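Long-range contacts in cGAS/DncV-like nucleotidyltransferase in E. coli homolog (Elizabethkingia meningoseptica ATCC 13253 = NBRC 12535, PDB 6E0O), which synthesises cyclic dinucleotide second messengers from nucleoside triphosphates in response to phage infection, as the signalling enzyme of a CBASS antiviral system: residues L222-P227 and D256-N261; Q7-S12 and G234-T239; R13-T18 and V56-D61; V243-Y248 and K284-L289. All coordinates share one frame; numbering follows the deposited sequence. Where two conformers were deposited one is given.

Interactions 2 and 4 are buried contacts between helices and both use helix 236-252: its first turn meets the N-terminal helix 5-11, and a later turn packs on helix 275-289. Both rest on apolar side chains and aromatic rings, and they touch through Trp11 and Leu289. Interaction 1, partly buried, adds a two-bond amide grip to its ring packing, and Tyr257 and Val226 carry it against Ile247 of the same helix. Interaction 3 lies at the surface between two loops and depends on a serine hydroxyl and main-chain atoms. It is nested within the chain loop closed by interaction 2, and it holds Asp61, a probable magnesium ligand.

Interaction 1: residues L222-P227 and D256-N261; sequences LVYNVP and DYTEVN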
loop_
_atom_site.group_PDB
_atom_site.type_symbol
_atom_site.label_atom_id
_atom_site.label_comp_id
_atom_site.label_asym_id
_atom_site.label_seq_id
_atom_site.Cartn_x
_atom_site.Cartn_y
_atom_site.Cartn_z
ATOM N N LEU A 222 -7.327 -7.779 3.387
ATOM C CA LEU A 222 -8.065 -8.609 4.334
ATOM C C LEU A 222 -9.232 -7.837 4.930
ATOM O O LEU A 222 -10.365 -8.328 4.957
ATOM C CB LEU A 222 -7.152 -9.097 5.454
ATOM C CG LEU A 222 -6.057 -10.084 5.054
ATOM C CD1 LEU A 222 -5.101 -10.272 6.231
ATOM C CD2 LEU A 222 -6.641 -11.400 4.605
ATOM N N VAL A 223 -8.973 -6.629 5.438
ATOM C CA VAL A 223 -10.046 -5.868 6.065
ATOM C C VAL A 223 -11.099 -5.485 5.031
ATOM O O VAL A 223 -12.289 -5.390 5.355
ATOM C CB VAL A 223 -9.476 -4.650 6.817
ATOM C CG1 VAL A 223 -10.583 -3.902 7.525
ATOM C CG2 VAL A 223 -8.409 -5.082 7.816
ATOM N N TYR A 224 -10.685 -5.275 3.784
ATOM C CA TYR A 224 -11.607 -4.882 2.729
ATOM C C TYR A 224 -12.701 -5.922 2.535
ATOM O O TYR A 224 -13.828 -5.576 2.163
ATOM C CB TYR A 224 -10.833 -4.673 1.411
ATOM C CG TYR A 224 -11.724 -4.217 0.278
ATOM C CD1 TYR A 224 -12.113 -2.893 0.181
ATOM C CD2 TYR A 224 -12.208 -5.107 -0.671
ATOM C CE1 TYR A 224 -12.955 -2.468 -0.827
ATOM C CE2 TYR A 224 -13.043 -4.690 -1.677
ATOM C CZ TYR A 224 -13.408 -3.376 -1.753
ATOM O OH TYR A 224 -14.246 -2.964 -2.759
ATOM N N ASN A 225 -12.392 -7.195 2.766
ATOM C CA ASN A 225 -13.351 -8.270 2.543
ATOM C C ASN A 225 -14.281 -8.506 3.725
ATOM O O ASN A 225 -15.190 -9.340 3.625
ATOM C CB ASN A 225 -12.621 -9.559 2.150
ATOM C CG ASN A 225 -12.116 -9.525 0.716
ATOM O OD1 ASN A 225 -12.777 -10.008 -0.203
ATOM N ND2 ASN A 225 -10.939 -8.946 0.515
ATOM N N VAL A 226 -14.095 -7.789 4.822
ATOM C CA VAL A 226 -15.056 -7.867 5.929
ATOM C C VAL A 226 -16.305 -7.119 5.532
ATOM O O VAL A 226 -16.220 -5.941 5.123
ATOM C CB VAL A 226 -14.436 -7.271 7.200
ATOM C CG1 VAL A 226 -15.466 -7.232 8.326
ATOM C CG2 VAL A 226 -13.211 -8.059 7.622
ATOM N N PRO A 227 -17.502 -7.711 5.610
ATOM C CA PRO A 227 -18.703 -7.010 5.153
ATOM C C PRO A 227 -18.925 -5.703 5.897
ATOM O O PRO A 227 -18.614 -5.571 7.082
ATOM C CB PRO A 227 -19.831 -8.007 5.423
ATOM C CG PRO A 227 -19.147 -9.354 5.325
ATOM C CD PRO A 227 -17.798 -9.117 5.973
ATOM N N ASP A 256 -12.836 -16.892 -0.506
ATOM C CA ASP A 256 -12.324 -16.281 -1.733
ATOM C C ASP A 256 -12.377 -14.764 -1.597
ATOM O O ASP A 256 -13.359 -14.120 -1.958
ATOM C CB ASP A 256 -13.129 -16.750 -2.941
ATOM C CG ASP A 256 -12.932 -18.214 -3.240
ATOM O OD1 ASP A 256 -11.799 -18.702 -3.070
ATOM O OD2 ASP A 256 -13.913 -18.871 -3.643
ATOM N N TYR A 257 -11.312 -14.194 -1.051
ATOM C CA TYR A 257 -11.183 -12.755 -0.900
ATOM C C TYR A 257 -10.687 -12.130 -2.198
ATOM O O TYR A 257 -9.876 -12.710 -2.921
ATOM C CB TYR A 257 -10.168 -12.466 0.209
ATOM C CG TYR A 257 -10.706 -12.472 1.625
ATOM C CD1 TYR A 257 -11.905 -13.095 1.958
ATOM C CD2 TYR A 257 -10.008 -11.822 2.634
ATOM C CE1 TYR A 257 -12.390 -13.054 3.260
ATOM C CE2 TYR A 257 -10.484 -11.777 3.918
ATOM C CZ TYR A 257 -11.667 -12.390 4.230
ATOM O OH TYR A 257 -12.101 -12.308 5.528
ATOM N N THR A 258 -11.143 -10.916 -2.465
ATOM C CA THR A 258 -10.602 -10.141 -3.572
ATOM C C THR A 258 -9.525 -9.181 -3.069
ATOM O O THR A 258 -9.459 -8.841 -1.886
ATOM C CB THR A 258 -11.688 -9.334 -4.297
ATOM O OG1 THR A 258 -12.113 -8.244 -3.473
ATOM C CG2 THR A 258 -12.895 -10.185 -4.642
ATOM N N GLU A 259 -8.680 -8.723 -3.989
ATOM C CA GLU A 259 -7.894 -7.527 -3.729
ATOM C C GLU A 259 -8.848 -6.348 -3.602
ATOM O O GLU A 259 -10.005 -6.421 -4.009
ATOM C CB GLU A 259 -6.869 -7.316 -4.845
ATOM C CG GLU A 259 -5.824 -8.439 -4.869
ATOM C CD GLU A 259 -4.695 -8.247 -5.857
ATOM O OE1 GLU A 259 -4.799 -7.379 -6.738
ATOM O OE2 GLU A 259 -3.687 -8.978 -5.753
ATOM N N VAL A 260 -8.361 -5.259 -3.006
ATOM C CA VAL A 260 -9.176 -4.051 -2.898
ATOM C C VAL A 260 -9.645 -3.607 -4.273
ATOM O O VAL A 260 -10.758 -3.095 -4.420
ATOM C CB VAL A 260 -8.409 -2.927 -2.172
ATOM C CG1 VAL A 260 -9.271 -1.681 -2.105
ATOM C CG2 VAL A 260 -7.990 -3.358 -0.776
ATOM N N ASN A 261 -8.814 -3.805 -5.302
ATOM C CA ASN A 261 -9.172 -3.398 -6.657
ATOM C C ASN A 261 -10.359 -4.173 -7.220
ATOM O O ASN A 261 -10.904 -3.761 -8.246
ATOM C CB ASN A 261 -7.960 -3.500 -7.591
ATOM C CG ASN A 261 -7.385 -4.900 -7.675
ATOM O OD1 ASN A 261 -8.108 -5.880 -7.812
ATOM N ND2 ASN A 261 -6.070 -4.994 -7.592
#
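At the C-terminal end of helix 216-224, Asn225 clasps the loop that leads from helix 236-252 to helix 275-289. Its side-chain amide pairs with the backbone of Thr258: Asn225 ND2 donates to Thr258 O at 2.8 Å, in the carbonyl plane and on a lone pair, while OD1 accepts from Thr258 N at 2.9 Å, the donor tilted 25° from the carbonyl plane. ND2 also reaches Cys221 O. These bonds hold the amide, which lies stacked on the Tyr257 ring, the planes only 5° apart. Asn225 CB sits 3.3 Å from the centroid of the Tyr257 ring, a close CH-pi contact. The paired bonds join the two segments in the C-terminal helical part of the CD-NTase fold, where Tyr257 OH bonds to Asp250 of helix 236-252 and Lys181 makes a cation-pi contact with Tyr224. Tyr224 turns its CG away from the backbone N (chi1 -178°) and brings its ring to Val260, whose CA lies over the face, 4.0 Å from the Tyr224 centroid. Val260 CG2 packs 3.8 Å from Tyr224 CB.

Interaction 2: residues Q7-S12 and G234-T239; sequences QLINWS and GNYTQT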
loop_
_atom_site.group_PDB
_atom_site.type_symbol
_atom_site.label_atom_id
_atom_site.label_comp_id
_atom_site.label_asym_id
_atom_site.label_seq_id
_atom_site.Cartn_x
_atom_site.Cartn_y
_atom_site.Cartn_z
ATOM N N GLN A 7 -7.503 4.257 23.334
ATOM C CA GLN A 7 -6.224 3.870 22.745
ATOM C C GLN A 7 -6.414 3.376 21.316
ATOM O O GLN A 7 -5.605 3.689 20.433
ATOM C CB GLN A 7 -5.539 2.821 23.619
ATOM C CG GLN A 7 -4.984 3.391 24.926
ATOM C CD GLN A 7 -4.399 2.326 25.839
ATOM O OE1 GLN A 7 -5.118 1.473 26.358
ATOM N NE2 GLN A 7 -3.087 2.377 26.046
ATOM N N LEU A 8 -7.483 2.616 21.064
ATOM C CA LEU A 8 -7.753 2.166 19.700
ATOM C C LEU A 8 -8.041 3.351 18.792
ATOM O O LEU A 8 -7.581 3.390 17.645
ATOM C CB LEU A 8 -8.929 1.191 19.672
ATOM C CG LEU A 8 -8.739 -0.138 20.401
ATOM C CD1 LEU A 8 -9.980 -1.005 20.201
ATOM C CD2 LEU A 8 -7.494 -0.854 19.925
ATOM N N ILE A 9 -8.816 4.323 19.279
ATOM C CA ILE A 9 -9.070 5.525 18.490
ATOM C C ILE A 9 -7.754 6.213 18.144
ATOM O O ILE A 9 -7.532 6.629 17.001
ATOM C CB ILE A 9 -10.038 6.467 19.229
ATOM C CG1 ILE A 9 -11.420 5.807 19.334
ATOM C CG2 ILE A 9 -10.117 7.809 18.514
ATOM C CD1 ILE A 9 -12.382 6.532 20.256
ATOM N N ASN A 10 -6.860 6.347 19.125
ATOM C CA ASN A 10 -5.586 7.006 18.856
ATOM C C ASN A 10 -4.798 6.265 17.785
ATOM O O ASN A 10 -4.237 6.884 16.873
ATOM C CB ASN A 10 -4.763 7.115 20.140
ATOM C CG ASN A 10 -5.400 8.028 21.168
ATOM O OD1 ASN A 10 -6.304 8.798 20.854
ATOM N ND2 ASN A 10 -4.917 7.954 22.404
ATOM N N TRP A 11 -4.757 4.937 17.873
ATOM C CA TRP A 11 -4.029 4.152 16.888
ATOM C C TRP A 11 -4.674 4.189 15.512
ATOM O O TRP A 11 -4.021 3.838 14.523
ATOM C CB TRP A 11 -4.001 2.691 17.306
ATOM C CG TRP A 11 -3.018 2.348 18.355
ATOM C CD1 TRP A 11 -1.987 3.114 18.820
ATOM C CD2 TRP A 11 -2.969 1.125 19.074
ATOM N NE1 TRP A 11 -1.291 2.426 19.787
ATOM C CE2 TRP A 11 -1.877 1.200 19.958
ATOM C CE3 TRP A 11 -3.731 -0.043 19.040
ATOM C CZ2 TRP A 11 -1.549 0.159 20.819
ATOM C CZ3 TRP A 11 -3.403 -1.070 19.889
ATOM C CH2 TRP A 11 -2.319 -0.968 20.763
ATOM N N SER A 12 -5.945 4.550 15.433
ATOM C CA SER A 12 -6.653 4.547 14.168
ATOM C C SER A 12 -6.389 5.793 13.341
ATOM O O SER A 12 -6.856 5.859 12.203
ATOM C CB SER A 12 -8.156 4.419 14.413
ATOM O OG SER A 12 -8.687 5.654 14.848
ATOM N N GLY A 234 -19.045 4.273 15.924
ATOM C CA GLY A 234 -18.720 4.704 17.264
ATOM C C GLY A 234 -18.271 3.629 18.221
ATOM O O GLY A 234 -18.126 3.915 19.414
ATOM N N ASN A 235 -18.044 2.402 17.757
ATOM C CA ASN A 235 -17.603 1.328 18.649
ATOM C C ASN A 235 -16.357 0.687 18.054
ATOM O O ASN A 235 -16.441 -0.276 17.287
ATOM C CB ASN A 235 -18.694 0.299 18.915
ATOM C CG ASN A 235 -18.348 -0.600 20.078
ATOM O OD1 ASN A 235 -17.170 -0.807 20.380
ATOM N ND2 ASN A 235 -19.368 -1.128 20.751
ATOM N N TYR A 236 -15.196 1.226 18.420
ATOM C CA TYR A 236 -13.949 0.744 17.843
ATOM C C TYR A 236 -13.599 -0.630 18.390
ATOM O O TYR A 236 -13.117 -1.490 17.646
ATOM C CB TYR A 236 -12.818 1.730 18.137
ATOM C CG TYR A 236 -12.880 3.000 17.327
ATOM C CD1 TYR A 236 -13.905 3.912 17.508
ATOM C CD2 TYR A 236 -11.903 3.290 16.387
ATOM C CE1 TYR A 236 -13.957 5.077 16.770
ATOM C CE2 TYR A 236 -11.942 4.454 15.655
ATOM C CZ TYR A 236 -12.975 5.337 15.845
ATOM O OH TYR A 236 -13.004 6.492 15.114
ATOM N N THR A 237 -13.827 -0.844 19.691
ATOM C CA THR A 237 -13.473 -2.117 20.304
ATOM C C THR A 237 -14.272 -3.251 19.679
ATOM O O THR A 237 -13.719 -4.300 19.330
ATOM C CB THR A 237 -13.704 -2.055 21.818
ATOM O OG1 THR A 237 -12.853 -1.061 22.409
ATOM C CG2 THR A 237 -13.405 -3.397 22.458
ATOM N N GLN A 238 -15.584 -3.063 19.531
ATOM C CA GLN A 238 -16.399 -4.142 18.983
ATOM C C GLN A 238 -16.179 -4.292 17.479
ATOM O O GLN A 238 -16.220 -5.410 16.950
ATOM C CB GLN A 238 -17.876 -3.936 19.306
ATOM C CG GLN A 238 -18.687 -5.202 19.101
ATOM C CD GLN A 238 -18.358 -6.307 20.125
ATOM O OE1 GLN A 238 -17.609 -6.104 21.090
ATOM N NE2 GLN A 238 -18.912 -7.483 19.902
ATOM N N THR A 239 -15.963 -3.180 16.767
ATOM C CA THR A 239 -15.673 -3.284 15.340
ATOM C C THR A 239 -14.395 -4.075 15.111
ATOM O O THR A 239 -14.341 -4.952 14.244
ATOM C CB THR A 239 -15.551 -1.893 14.709
ATOM O OG1 THR A 239 -16.820 -1.241 14.735
ATOM C CG2 THR A 239 -15.056 -1.994 13.268
#
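This is a buried helix-to-helix contact, apolar for the most part, in which the N-terminal helix 5-11 lies against the first turn of helix 236-252. Tyr236 is the central side chain. Ile9 CG1 stands over the middle of the Tyr236 ring, 3.5 Å from the centroid and 8° off the ring normal, a CH-pi contact made by a methylene that meets the face almost head-on. Ile9 CD1 reaches the same ring, 4.1 Å from Tyr236 CD1. CG1 lies anti to the carbonyl carbon of Ile9 (chi1 -66°), which directs this branch and not CG2 onto the ring. Ser12 OG comes within 3.6 Å of Tyr236 CE2, yet its hydrogen bond goes back to Ile9 O at 2.6 Å, an acceptor that also takes Ser12 N. The side chains of Leu8 and Thr237 cross at about a right angle, Leu8 CD1 lying 3.6 Å from Thr237 OG1, a hydroxyl hydrogen-bonded to Glu5. The other carboxylate oxygen of Glu5 takes Tyr236 N, so helix 5-11 binds the start of its partner through polar groups as well. Just before helix 236-252, Asn235 OD1 accepts from Gln238 N at 2.9 Å. That bond makes Asn235 a side-chain N-cap, a classical start for an alpha helix, here presenting Tyr236 and Thr237 to the N-terminal helix.

Interaction 3: residues R13-T18 and V56-D61; sequences RPVSTT and VRQNSD
Ser16 OG plugs the type II beta turn running from Arg57 to Ser60, acting as donor and acceptor at once. Ser16 OG donates to Arg57 O at 2.7 Å, lying in the carbonyl plane, and accepts from Ser60 N at 3.2 Å along a nearly straight N-H line of 176°. The serine hydroxyl thereby bridges the carbonyl and the amide at the two ends of the turn. Arg57 O has a second donor, Ser60 OG at 2.6 Å, which approaches from above the carbonyl plane. Val15 lies against the main chain beside it: with CG1 anti to the backbone N (chi1 176°), that methyl meets Gln58 N at 3.6 Å, while CG2 meets Val56 O at 3.6 Å. Other polar groups are met from outside the pair, Ser16 O by Asn55 and Asn59 OD1 by Lys22. Both loops border the active site: Ser60 O bonds to Tyr50 of helix 48-52, Val56 packs on helix 188-205, and Asp61, a probable magnesium ligand, immediately precedes strand 62-68.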
loop_
_atom_site.group_PDB
_atom_site.type_symbol
_atom_site.label_atom_id
_atom_site.label_comp_id
_atom_site.label_asym_id
_atom_site.label_seq_id
_atom_site.Cartn_x
_atom_site.Cartn_y
_atom_site.Cartn_z
ATOM N N ARG A 13 -5.676 6.777 13.884
ATOM C CA ARG A 13 -5.477 8.037 13.183
ATOM C C ARG A 13 -4.293 7.961 12.221
ATOM O O ARG A 13 -3.291 7.310 12.516
ATOM C CB ARG A 13 -5.229 9.154 14.199
ATOM C CG ARG A 13 -6.400 9.396 15.148
ATOM C CD ARG A 13 -7.554 10.014 14.376
ATOM N NE ARG A 13 -8.745 10.294 15.177
ATOM C CZ ARG A 13 -9.832 9.525 15.208
ATOM N NH1 ARG A 13 -9.889 8.394 14.503
ATOM N NH2 ARG A 13 -10.868 9.891 15.952
ATOM N N PRO A 14 -4.370 8.651 11.080
ATOM C CA PRO A 14 -3.189 8.756 10.215
ATOM C C PRO A 14 -2.095 9.514 10.945
ATOM O O PRO A 14 -2.358 10.476 11.669
ATOM C CB PRO A 14 -3.682 9.554 9.000
ATOM C CG PRO A 14 -5.136 9.665 9.128
ATOM C CD PRO A 14 -5.512 9.426 10.569
ATOM N N VAL A 15 -0.856 9.080 10.748
ATOM C CA VAL A 15 0.269 9.750 11.393
ATOM C C VAL A 15 1.021 10.652 10.419
ATOM O O VAL A 15 1.203 11.843 10.691
ATOM C CB VAL A 15 1.167 8.734 12.118
ATOM C CG1 VAL A 15 2.373 9.421 12.707
ATOM C CG2 VAL A 15 0.374 8.028 13.215
ATOM N N SER A 16 1.461 10.105 9.294
ATOM C CA SER A 16 2.036 10.884 8.202
ATOM C C SER A 16 0.988 11.039 7.108
ATOM O O SER A 16 0.238 10.102 6.827
ATOM C CB SER A 16 3.233 10.144 7.603
ATOM O OG SER A 16 4.304 10.013 8.517
ATOM N N THR A 17 0.950 12.211 6.476
ATOM C CA THR A 17 0.021 12.415 5.371
ATOM C C THR A 17 0.654 13.312 4.311
ATOM O O THR A 17 1.696 13.937 4.522
ATOM C CB THR A 17 -1.303 13.060 5.813
ATOM O OG1 THR A 17 -1.053 14.425 6.183
ATOM C CG2 THR A 17 -1.945 12.308 6.968
ATOM N N THR A 18 -0.021 13.405 3.168
ATOM C CA THR A 18 0.453 14.248 2.076
ATOM C C THR A 18 0.447 15.731 2.423
ATOM O O THR A 18 1.060 16.517 1.692
ATOM C CB THR A 18 -0.409 13.992 0.841
ATOM O OG1 THR A 18 -1.769 14.330 1.138
ATOM C CG2 THR A 18 -0.323 12.523 0.427
ATOM N N VAL A 56 0.902 5.000 9.599
ATOM C CA VAL A 56 0.794 4.960 11.055
ATOM C C VAL A 56 2.139 5.210 11.725
ATOM O O VAL A 56 2.290 5.011 12.935
ATOM C CB VAL A 56 0.176 3.636 11.544
ATOM C CG1 VAL A 56 -1.190 3.432 10.919
ATOM C CG2 VAL A 56 1.088 2.457 11.219
ATOM N N ARG A 57 3.119 5.663 10.958
ATOM C CA ARG A 57 4.437 5.944 11.501
ATOM C C ARG A 57 4.860 7.348 11.114
ATOM O O ARG A 57 4.532 7.840 10.030
ATOM C CB ARG A 57 5.465 4.915 11.024
ATOM C CG ARG A 57 5.174 3.527 11.577
ATOM C CD ARG A 57 6.355 2.594 11.444
ATOM N NE ARG A 57 6.754 2.038 12.737
ATOM C CZ ARG A 57 7.570 1.001 12.888
ATOM N NH1 ARG A 57 8.069 0.391 11.823
ATOM N NH2 ARG A 57 7.880 0.568 14.103
ATOM N N GLN A 58 5.578 7.998 12.020
ATOM C CA GLN A 58 6.075 9.335 11.742
ATOM C C GLN A 58 7.113 9.278 10.631
ATOM O O GLN A 58 7.896 8.328 10.534
ATOM C CB GLN A 58 6.718 9.932 12.992
ATOM C CG GLN A 58 5.750 10.252 14.112
ATOM C CD GLN A 58 6.364 11.175 15.150
ATOM O OE1 GLN A 58 7.562 11.108 15.430
ATOM N NE2 GLN A 58 5.546 12.056 15.716
ATOM N N ASN A 59 7.108 10.303 9.783
ATOM C CA ASN A 59 8.145 10.471 8.769
ATOM C C ASN A 59 8.204 9.280 7.817
ATOM O O ASN A 59 9.284 8.857 7.404
ATOM C CB ASN A 59 9.508 10.720 9.424
ATOM C CG ASN A 59 10.406 11.592 8.583
ATOM O OD1 ASN A 59 10.050 12.724 8.256
ATOM N ND2 ASN A 59 11.583 11.079 8.236
ATOM N N SER A 60 7.041 8.743 7.453
ATOM C CA SER A 60 6.994 7.544 6.628
ATOM C C SER A 60 7.501 7.813 5.211
ATOM O O SER A 60 7.335 8.907 4.666
ATOM C CB SER A 60 5.555 7.026 6.534
ATOM O OG SER A 60 5.054 6.574 7.777
ATOM N N ASP A 61 8.059 6.774 4.591
ATOM C CA ASP A 61 8.477 6.859 3.197
ATOM C C ASP A 61 7.264 6.947 2.273
ATOM O O ASP A 61 6.218 6.338 2.523
ATOM C CB ASP A 61 9.268 5.609 2.794
ATOM C CG ASP A 61 10.523 5.383 3.629
ATOM O OD1 ASP A 61 10.883 6.238 4.464
ATOM O OD2 ASP A 61 11.147 4.311 3.447
#

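Interaction 4: residues V243-Y248 and K284-L289; sequences VIVKIY and KCWNYL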
loop_
_atom_site.group_PDB
_atom_site.type_symbol
_atom_site.label_atom_id
_atom_site.label_comp_id
_atom_site.label_asym_id
_atom_site.label_seq_id
_atom_site.Cartn_x
_atom_site.Cartn_y
_atom_site.Cartn_z
ATOM N N VAL A 243 -13.884 -7.490 13.042
ATOM C CA VAL A 243 -12.957 -7.604 11.919
ATOM C C VAL A 243 -12.042 -8.805 12.102
ATOM O O VAL A 243 -11.864 -9.619 11.186
ATOM C CB VAL A 243 -12.151 -6.298 11.777
ATOM C CG1 VAL A 243 -10.930 -6.495 10.885
ATOM C CG2 VAL A 243 -13.028 -5.194 11.201
ATOM N N ILE A 244 -11.429 -8.919 13.282
ATOM C CA ILE A 244 -10.482 -10.007 13.517
ATOM C C ILE A 244 -11.195 -11.354 13.441
ATOM O O ILE A 244 -10.722 -12.293 12.786
ATOM C CB ILE A 244 -9.741 -9.811 14.853
ATOM C CG1 ILE A 244 -8.872 -8.550 14.793
ATOM C CG2 ILE A 244 -8.923 -11.046 15.182
ATOM C CD1 ILE A 244 -8.274 -8.120 16.126
ATOM N N VAL A 245 -12.346 -11.473 14.116
ATOM C CA VAL A 245 -13.069 -12.743 14.114
ATOM C C VAL A 245 -13.490 -13.115 12.698
ATOM O O VAL A 245 -13.373 -14.275 12.281
ATOM C CB VAL A 245 -14.283 -12.675 15.059
ATOM C CG1 VAL A 245 -15.167 -13.913 14.884
ATOM C CG2 VAL A 245 -13.832 -12.542 16.502
ATOM N N LYS A 246 -13.988 -12.143 11.928
ATOM C CA LYS A 246 -14.456 -12.451 10.581
ATOM C C LYS A 246 -13.317 -12.946 9.694
ATOM O O LYS A 246 -13.461 -13.951 8.989
ATOM C CB LYS A 246 -15.131 -11.226 9.965
ATOM C CG LYS A 246 -15.620 -11.426 8.535
ATOM C CD LYS A 246 -16.574 -12.589 8.382
ATOM C CE LYS A 246 -17.216 -12.610 6.997
ATOM N NZ LYS A 246 -17.769 -13.963 6.662
ATOM N N ILE A 247 -12.175 -12.252 9.705
ATOM C CA ILE A 247 -11.055 -12.686 8.871
ATOM C C ILE A 247 -10.571 -14.062 9.315
ATOM O O ILE A 247 -10.345 -14.957 8.498
ATOM C CB ILE A 247 -9.921 -11.645 8.897
ATOM C CG1 ILE A 247 -10.390 -10.331 8.279
ATOM C CG2 ILE A 247 -8.693 -12.166 8.157
ATOM C CD1 ILE A 247 -9.497 -9.145 8.593
ATOM N N TYR A 248 -10.397 -14.240 10.624
ATOM C CA TYR A 248 -9.941 -15.511 11.178
ATOM C C TYR A 248 -10.837 -16.650 10.725
ATOM O O TYR A 248 -10.359 -17.659 10.194
ATOM C CB TYR A 248 -9.921 -15.358 12.696
ATOM C CG TYR A 248 -9.474 -16.500 13.559
ATOM C CD1 TYR A 248 -10.363 -17.485 13.953
ATOM C CD2 TYR A 248 -8.198 -16.528 14.092
ATOM C CE1 TYR A 248 -9.974 -18.500 14.812
ATOM C CE2 TYR A 248 -7.808 -17.529 14.955
ATOM C CZ TYR A 248 -8.698 -18.517 15.311
ATOM O OH TYR A 248 -8.305 -19.498 16.186
ATOM N N LYS A 284 -2.323 -13.713 16.253
ATOM C CA LYS A 284 -1.359 -12.908 16.995
ATOM C C LYS A 284 -1.965 -11.573 17.404
ATOM O O LYS A 284 -1.730 -11.088 18.519
ATOM C CB LYS A 284 -0.099 -12.684 16.161
ATOM C CG LYS A 284 0.707 -13.936 15.886
ATOM C CD LYS A 284 1.333 -14.491 17.138
ATOM C CE LYS A 284 2.379 -15.537 16.784
ATOM N NZ LYS A 284 2.897 -16.224 17.990
ATOM N N CYS A 285 -2.757 -10.968 16.515
ATOM C CA CYS A 285 -3.428 -9.720 16.858
ATOM C C CYS A 285 -4.405 -9.934 18.002
ATOM O O CYS A 285 -4.447 -9.150 18.956
ATOM C CB CYS A 285 -4.157 -9.156 15.640
ATOM S SG CYS A 285 -3.083 -8.526 14.333
ATOM N N TRP A 286 -5.237 -10.971 17.896
ATOM C CA TRP A 286 -6.205 -11.266 18.948
ATOM C C TRP A 286 -5.524 -11.423 20.299
ATOM O O TRP A 286 -5.963 -10.846 21.301
ATOM C CB TRP A 286 -6.945 -12.543 18.575
ATOM C CG TRP A 286 -7.982 -12.978 19.548
ATOM C CD1 TRP A 286 -7.826 -13.859 20.571
ATOM C CD2 TRP A 286 -9.353 -12.580 19.558
ATOM N NE1 TRP A 286 -9.020 -14.031 21.228
ATOM C CE2 TRP A 286 -9.973 -13.255 20.623
ATOM C CE3 TRP A 286 -10.116 -11.714 18.770
ATOM C CZ2 TRP A 286 -11.318 -13.093 20.922
ATOM C CZ3 TRP A 286 -11.450 -11.551 19.069
ATOM C CH2 TRP A 286 -12.039 -12.239 20.134
ATOM N N ASN A 287 -4.441 -12.198 20.339
ATOM C CA ASN A 287 -3.741 -12.439 21.594
ATOM C C ASN A 287 -3.103 -11.162 22.128
ATOM O O ASN A 287 -3.155 -10.892 23.335
ATOM C CB ASN A 287 -2.671 -13.513 21.387
ATOM C CG ASN A 287 -3.252 -14.881 21.105
ATOM O OD1 ASN A 287 -4.438 -15.119 21.308
ATOM N ND2 ASN A 287 -2.403 -15.801 20.657
ATOM N N TYR A 288 -2.494 -10.368 21.247
ATOM C CA TYR A 288 -1.847 -9.132 21.668
ATOM C C TYR A 288 -2.861 -8.154 22.233
ATOM O O TYR A 288 -2.602 -7.486 23.239
ATOM C CB TYR A 288 -1.141 -8.504 20.472
ATOM C CG TYR A 288 -0.351 -7.267 20.821
ATOM C CD1 TYR A 288 0.919 -7.370 21.355
ATOM C CD2 TYR A 288 -0.868 -5.998 20.608
ATOM C CE1 TYR A 288 1.661 -6.254 21.671
ATOM C CE2 TYR A 288 -0.135 -4.870 20.920
ATOM C CZ TYR A 288 1.133 -5.010 21.462
ATOM O OH TYR A 288 1.877 -3.901 21.783
ATOM N N LEU A 289 -4.016 -8.039 21.578
ATOM C CA LEU A 289 -5.046 -7.105 22.005
ATOM C C LEU A 289 -5.778 -7.567 23.256
ATOM O O LEU A 289 -6.313 -6.726 23.985
ATOM C CB LEU A 289 -6.022 -6.880 20.851
ATOM C CG LEU A 289 -5.390 -6.155 19.654
ATOM C CD1 LEU A 289 -6.232 -6.316 18.388
ATOM C CD2 LEU A 289 -5.153 -4.684 19.968
#
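Segments 243-248 and 284-289, of helices 236-252 and 275-289, run roughly antiparallel, their axes 10.5 Å apart at closest approach and their directions 152° apart, with Ile244 and Trp286 the nearest pair of CA atoms at 7.0 Å. Ile244 and Trp286 span most of the distance between the axes. Ile244 uses two branches: CD1 reaches Leu289 CD1 at 3.5 Å, and CG2 lies 3.8 Å from Trp286 CE3. The same Ile244 CD1 also stands 4.3 Å from Cys285 CB, which places Ile244 among three residues of the facing helix. Both helices belong to the C-terminal helical part of this CD-NTase, where helix 188-205 packs against Cys285 through Leu196 and Val199, and Met282, about one turn before Cys285, touches Ile244. Trp286 holds its CG anti to the backbone N (chi1 -180°) and thereby extends the six-membered ring of the indole toward helix 236-252. There Val245 CG2 meets Trp286 CZ3 at 3.6 Å and CH2 at 4.1 Å, approaching the ring obliquely. Trp286 also meets the ring of Tyr291, and Arg241, a turn before Val245, touches the Trp286 side chain.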